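Local structure of functional macrophage inflammatory protein 1-alpha homolog (Human herpesvirus 8, 1ZXT) at residues Y6-H18 / P30-L42. The protein is a viral CC chemokine, a macrophage inflammatory protein homolog that binds CCR-type chemokine receptors and probably mimics host chemokines. Sequence-based numbering, arbitrary orientation.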
loop_
_atom_site.group_PDB
_atom_site.type_symbol
_atom_site.label_atom_id
_atom_site.label_comp_id
_atom_site.label_asym_id
_atom_site.label_seq_id
_atom_site.Cartn_x
_atom_site.Cartn_y
_atom_site.Cartn_z
ATOM N N TYR A 6 3.822 -2.123 22.461
ATOM C CA TYR A 6 2.670 -1.190 22.481
ATOM C C TYR A 6 2.669 -0.096 21.409
ATOM O O TYR A 6 2.032 0.899 21.594
ATOM C CB TYR A 6 2.577 -0.566 23.856
ATOM C CG TYR A 6 2.476 -1.607 24.905
ATOM C CD1 TYR A 6 1.372 -2.456 24.908
ATOM C CD2 TYR A 6 3.475 -1.796 25.858
ATOM C CE1 TYR A 6 1.256 -3.421 25.828
ATOM C CE2 TYR A 6 3.362 -2.776 26.771
ATOM C CZ TYR A 6 2.227 -3.590 26.740
ATOM O OH TYR A 6 2.007 -4.550 27.644
ATOM N N THR A 7 3.310 -0.283 20.291
ATOM C CA THR A 7 3.275 0.653 19.239
ATOM C C THR A 7 1.954 0.645 18.472
ATOM O O THR A 7 1.283 -0.410 18.310
ATOM C CB THR A 7 4.351 0.352 18.146
ATOM O OG1 THR A 7 4.353 -1.050 17.761
ATOM C CG2 THR A 7 5.662 0.576 18.671
ATOM N N PRO A 8 1.588 1.782 17.914
ATOM C CA PRO A 8 0.414 1.813 17.064
ATOM C C PRO A 8 0.723 1.141 15.761
ATOM O O PRO A 8 1.906 0.921 15.445
ATOM C CB PRO A 8 0.158 3.306 16.867
ATOM C CG PRO A 8 1.572 3.903 16.991
ATOM C CD PRO A 8 2.210 3.131 18.122
ATOM N N ASN A 9 -0.344 0.698 15.080
ATOM C CA ASN A 9 -0.304 0.028 13.797
ATOM C C ASN A 9 -0.902 0.876 12.706
ATOM O O ASN A 9 -1.895 1.581 12.919
ATOM C CB ASN A 9 -1.053 -1.295 13.885
ATOM C CG ASN A 9 -0.421 -2.269 14.848
ATOM O OD1 ASN A 9 0.733 -2.499 14.785
ATOM N ND2 ASN A 9 -1.152 -2.771 15.768
ATOM N N SER A 10 -0.239 0.911 11.547
ATOM C CA SER A 10 -0.715 1.682 10.409
ATOM C C SER A 10 -1.640 0.757 9.538
ATOM O O SER A 10 -1.215 -0.324 9.129
ATOM C CB SER A 10 0.473 2.184 9.604
ATOM O OG SER A 10 0.012 2.978 8.532
ATOM N N CYS A 11 -2.891 1.170 9.346
ATOM C CA CYS A 11 -3.890 0.362 8.664
ATOM C C CYS A 11 -4.647 1.239 7.725
ATOM O O CYS A 11 -4.760 2.459 7.907
ATOM C CB CYS A 11 -4.872 -0.170 9.660
ATOM S SG CYS A 11 -4.097 -1.293 10.842
ATOM N N CYS A 12 -5.135 0.632 6.676
ATOM C CA CYS A 12 -6.064 1.295 5.793
ATOM C C CYS A 12 -7.499 1.091 6.200
ATOM O O CYS A 12 -7.972 -0.066 6.296
ATOM C CB CYS A 12 -5.901 0.763 4.385
ATOM S SG CYS A 12 -4.301 1.181 3.704
ATOM N N TYR A 13 -8.218 2.207 6.390
ATOM C CA TYR A 13 -9.684 2.181 6.610
ATOM C C TYR A 13 -10.259 2.893 5.384
ATOM O O TYR A 13 -10.313 4.140 5.316
ATOM C CB TYR A 13 -10.110 2.896 7.928
ATOM C CG TYR A 13 -9.321 2.360 9.118
ATOM C CD1 TYR A 13 -9.695 1.199 9.752
ATOM C CD2 TYR A 13 -8.132 2.958 9.481
ATOM C CE1 TYR A 13 -8.972 0.703 10.812
ATOM C CE2 TYR A 13 -7.379 2.496 10.522
ATOM C CZ TYR A 13 -7.740 1.346 11.196
ATOM O OH TYR A 13 -6.952 0.800 12.267
ATOM N N GLY A 14 -10.580 2.111 4.385
ATOM C CA GLY A 14 -10.921 2.621 3.082
ATOM C C GLY A 14 -9.797 2.402 2.093
ATOM O O GLY A 14 -8.617 2.648 2.361
ATOM N N PHE A 15 -10.157 1.917 0.932
ATOM C CA PHE A 15 -9.169 1.819 -0.137
ATOM C C PHE A 15 -9.526 2.670 -1.314
ATOM O O PHE A 15 -10.702 2.873 -1.632
ATOM C CB PHE A 15 -9.038 0.398 -0.608
ATOM C CG PHE A 15 -8.640 -0.574 0.429
ATOM C CD1 PHE A 15 -7.356 -0.661 0.860
ATOM C CD2 PHE A 15 -9.552 -1.439 0.974
ATOM C CE1 PHE A 15 -6.964 -1.570 1.804
ATOM C CE2 PHE A 15 -9.143 -2.387 1.947
ATOM C CZ PHE A 15 -7.849 -2.435 2.345
ATOM N N GLN A 16 -8.495 3.135 -1.985
ATOM C CA GLN A 16 -8.600 3.784 -3.319
ATOM C C GLN A 16 -9.098 2.767 -4.360
ATOM O O GLN A 16 -8.418 1.817 -4.640
ATOM C CB GLN A 16 -7.337 4.469 -3.781
ATOM C CG GLN A 16 -7.494 5.184 -5.159
ATOM C CD GLN A 16 -6.387 6.232 -5.551
ATOM O OE1 GLN A 16 -5.984 7.023 -4.699
ATOM N NE2 GLN A 16 -5.924 6.248 -6.852
ATOM N N GLN A 17 -10.285 3.046 -4.900
ATOM C CA GLN A 17 -10.932 2.174 -5.857
ATOM C C GLN A 17 -10.449 2.327 -7.282
ATOM O O GLN A 17 -10.547 1.382 -8.054
ATOM C CB GLN A 17 -12.417 2.412 -5.843
ATOM C CG GLN A 17 -13.035 2.076 -4.499
ATOM C CD GLN A 17 -12.890 0.602 -4.167
ATOM O OE1 GLN A 17 -13.371 -0.261 -4.947
ATOM N NE2 GLN A 17 -12.264 0.296 -3.014
ATOM N N HIS A 18 -9.952 3.511 -7.655
ATOM C CA HIS A 18 -9.525 3.777 -9.012
ATOM C C HIS A 18 -8.037 3.816 -9.039
ATOM O O HIS A 18 -7.428 4.518 -8.237
ATOM C CB HIS A 18 -10.078 5.108 -9.511
ATOM C CG HIS A 18 -11.523 5.288 -9.218
ATOM N ND1 HIS A 18 -11.971 5.747 -7.996
ATOM C CD2 HIS A 18 -12.621 4.999 -9.952
ATOM C CE1 HIS A 18 -13.292 5.775 -8.012
ATOM N NE2 HIS A 18 -13.708 5.352 -9.199
ATOM N N PRO A 30 3.264 -3.545 2.476
ATOM C CA PRO A 30 1.999 -3.916 3.130
ATOM C C PRO A 30 1.770 -3.111 4.434
ATOM O O PRO A 30 2.695 -2.605 5.047
ATOM C CB PRO A 30 2.204 -5.383 3.441
ATOM C CG PRO A 30 3.665 -5.408 3.809
ATOM C CD PRO A 30 4.328 -4.528 2.749
ATOM N N THR A 31 0.525 -2.983 4.833
ATOM C CA THR A 31 0.220 -2.443 6.076
ATOM C C THR A 31 0.433 -3.586 7.132
ATOM O O THR A 31 0.802 -4.694 6.790
ATOM C CB THR A 31 -1.233 -1.897 6.130
ATOM O OG1 THR A 31 -2.162 -2.871 5.619
ATOM C CG2 THR A 31 -1.396 -0.731 5.274
ATOM N N SER A 32 0.240 -3.269 8.409
ATOM C CA SER A 32 0.465 -4.216 9.481
ATOM C C SER A 32 -0.425 -5.465 9.410
ATOM O O SER A 32 -1.647 -5.376 9.105
ATOM C CB SER A 32 0.159 -3.499 10.790
ATOM O OG SER A 32 0.281 -4.442 11.838
ATOM N N PRO A 33 0.100 -6.634 9.795
ATOM C CA PRO A 33 -0.746 -7.868 9.857
ATOM C C PRO A 33 -1.808 -7.730 10.908
ATOM O O PRO A 33 -2.721 -8.537 10.959
ATOM C CB PRO A 33 0.256 -8.936 10.312
ATOM C CG PRO A 33 1.589 -8.367 9.932
ATOM C CD PRO A 33 1.486 -6.902 10.166
ATOM N N ALA A 34 -1.674 -6.758 11.791
ATOM C CA ALA A 34 -2.685 -6.506 12.923
ATOM C C ALA A 34 -3.973 -5.835 12.410
ATOM O O ALA A 34 -5.056 -5.823 13.086
ATOM C CB ALA A 34 -2.084 -5.637 13.951
ATOM N N CYS A 35 -3.908 -5.333 11.189
ATOM C CA CYS A 35 -5.051 -4.605 10.624
ATOM C C CYS A 35 -6.225 -5.516 10.291
ATOM O O CYS A 35 -6.028 -6.647 9.851
ATOM C CB CYS A 35 -4.571 -3.870 9.352
ATOM S SG CYS A 35 -3.244 -2.680 9.633
ATOM N N PRO A 36 -7.478 -5.044 10.450
ATOM C CA PRO A 36 -8.645 -5.893 10.151
ATOM C C PRO A 36 -8.775 -6.263 8.718
ATOM O O PRO A 36 -9.059 -7.395 8.442
ATOM C CB PRO A 36 -9.826 -5.053 10.668
ATOM C CG PRO A 36 -9.259 -3.621 10.461
ATOM C CD PRO A 36 -7.882 -3.731 10.996
ATOM N N LYS A 37 -8.497 -5.373 7.760
ATOM C CA LYS A 37 -8.476 -5.726 6.378
ATOM C C LYS A 37 -7.055 -5.538 5.870
ATOM O O LYS A 37 -6.460 -4.425 6.000
ATOM C CB LYS A 37 -9.391 -4.811 5.586
ATOM C CG LYS A 37 -10.750 -4.983 5.858
ATOM C CD LYS A 37 -11.644 -4.324 4.804
ATOM C CE LYS A 37 -13.040 -4.220 5.285
ATOM N NZ LYS A 37 -13.901 -3.622 4.236
ATOM N N PRO A 38 -6.465 -6.561 5.294
ATOM C CA PRO A 38 -5.127 -6.443 4.715
ATOM C C PRO A 38 -5.037 -5.371 3.622
ATOM O O PRO A 38 -5.939 -5.245 2.791
ATOM C CB PRO A 38 -4.935 -7.841 4.119
ATOM C CG PRO A 38 -5.710 -8.686 5.029
ATOM C CD PRO A 38 -6.980 -7.914 5.123
ATOM N N GLY A 39 -3.997 -4.581 3.712
ATOM C CA GLY A 39 -3.763 -3.468 2.814
ATOM C C GLY A 39 -2.379 -3.446 2.292
ATOM O O GLY A 39 -1.474 -4.069 2.832
ATOM N N VAL A 40 -2.206 -2.640 1.283
ATOM C CA VAL A 40 -0.860 -2.245 0.766
ATOM C C VAL A 40 -0.852 -0.762 0.606
ATOM O O VAL A 40 -1.898 -0.170 0.286
ATOM C CB VAL A 40 -0.412 -2.988 -0.525
ATOM C CG1 VAL A 40 -0.350 -4.492 -0.318
ATOM C CG2 VAL A 40 -1.239 -2.642 -1.735
ATOM N N ILE A 41 0.312 -0.167 0.800
ATOM C CA ILE A 41 0.558 1.216 0.396
ATOM C C ILE A 41 1.242 1.262 -0.929
ATOM O O ILE A 41 2.279 0.694 -1.093
ATOM C CB ILE A 41 1.368 1.961 1.461
ATOM C CG1 ILE A 41 0.684 1.858 2.819
ATOM C CG2 ILE A 41 1.713 3.441 1.100
ATOM C CD1 ILE A 41 -0.762 2.303 2.828
ATOM N N LEU A 42 0.651 1.988 -1.877
ATOM C CA LEU A 42 1.354 2.411 -3.077
ATOM C C LEU A 42 1.921 3.775 -2.821
ATOM O O LEU A 42 1.205 4.738 -2.712
ATOM C CB LEU A 42 0.448 2.460 -4.288
ATOM C CG LEU A 42 -0.312 1.156 -4.532
ATOM C CD1 LEU A 42 -1.327 1.370 -5.629
ATOM C CD2 LEU A 42 0.567 -0.056 -4.801
HETATM O O HOH W 1 -4.914 -2.063 5.923
HETATM O O HOH W 2 -7.356 -2.341 7.651
#
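Cys11 and Cys35 bring the two backbones nearest, their CA atoms 5.5 Å apart, where the irregular N-terminal segment 6-18 crosses segment 30-42, whose loop joins strand 25-30 to strand 40-44; the one direct backbone bond, Ser32 N to Ser10 O, is weak at 3.4 Å though nearly straight (169°). The real tie is covalent. Both cysteines hold SG beside their own backbone N, which lets the sulfurs meet at 2.0 Å in a disulfide with chi3 of -86°. Its neighbour Cys12 makes the second chemokine disulfide, to Cys51 on strand 49-52, so adjacent cysteines of the CC motif fasten the N-terminal segment to the loop and to the sheet. The Cys12 sulfur also rests against two neighbouring methyls, Thr31 CG2 and Ile41 CD1, each 3.8 Å from SG. Farther along, the Phe15 ring turns its edge to Gly39 CA, 3.9 Å from CE1, and to the aliphatic CD of Lys37. At the other end, the amide of Asn9 lies beside the Ser32-Cys35 type I turn, Asn9 ND2 resting 3.5 Å from Ala34 CB. Ser32 OG accepts from Ala34 N, forming an ST turn at the start of the type I turn. Between Cys12 and Lys37, water replaces direct bonding: one molecule accepts from Cys12 N at 2.8 Å, donates to Lys37 O and is hydrogen-bonded to Thr31 OG1, while a second donates to both Cys12 O and Lys37 O. With a single weak direct hydrogen bond, the contact illustrates how a small chemokine fold can join irregular segments by sulfur bridges and shared waters, which satisfy both backbone polar atoms of Cys12 and gather two donors on the Lys37 carbonyl.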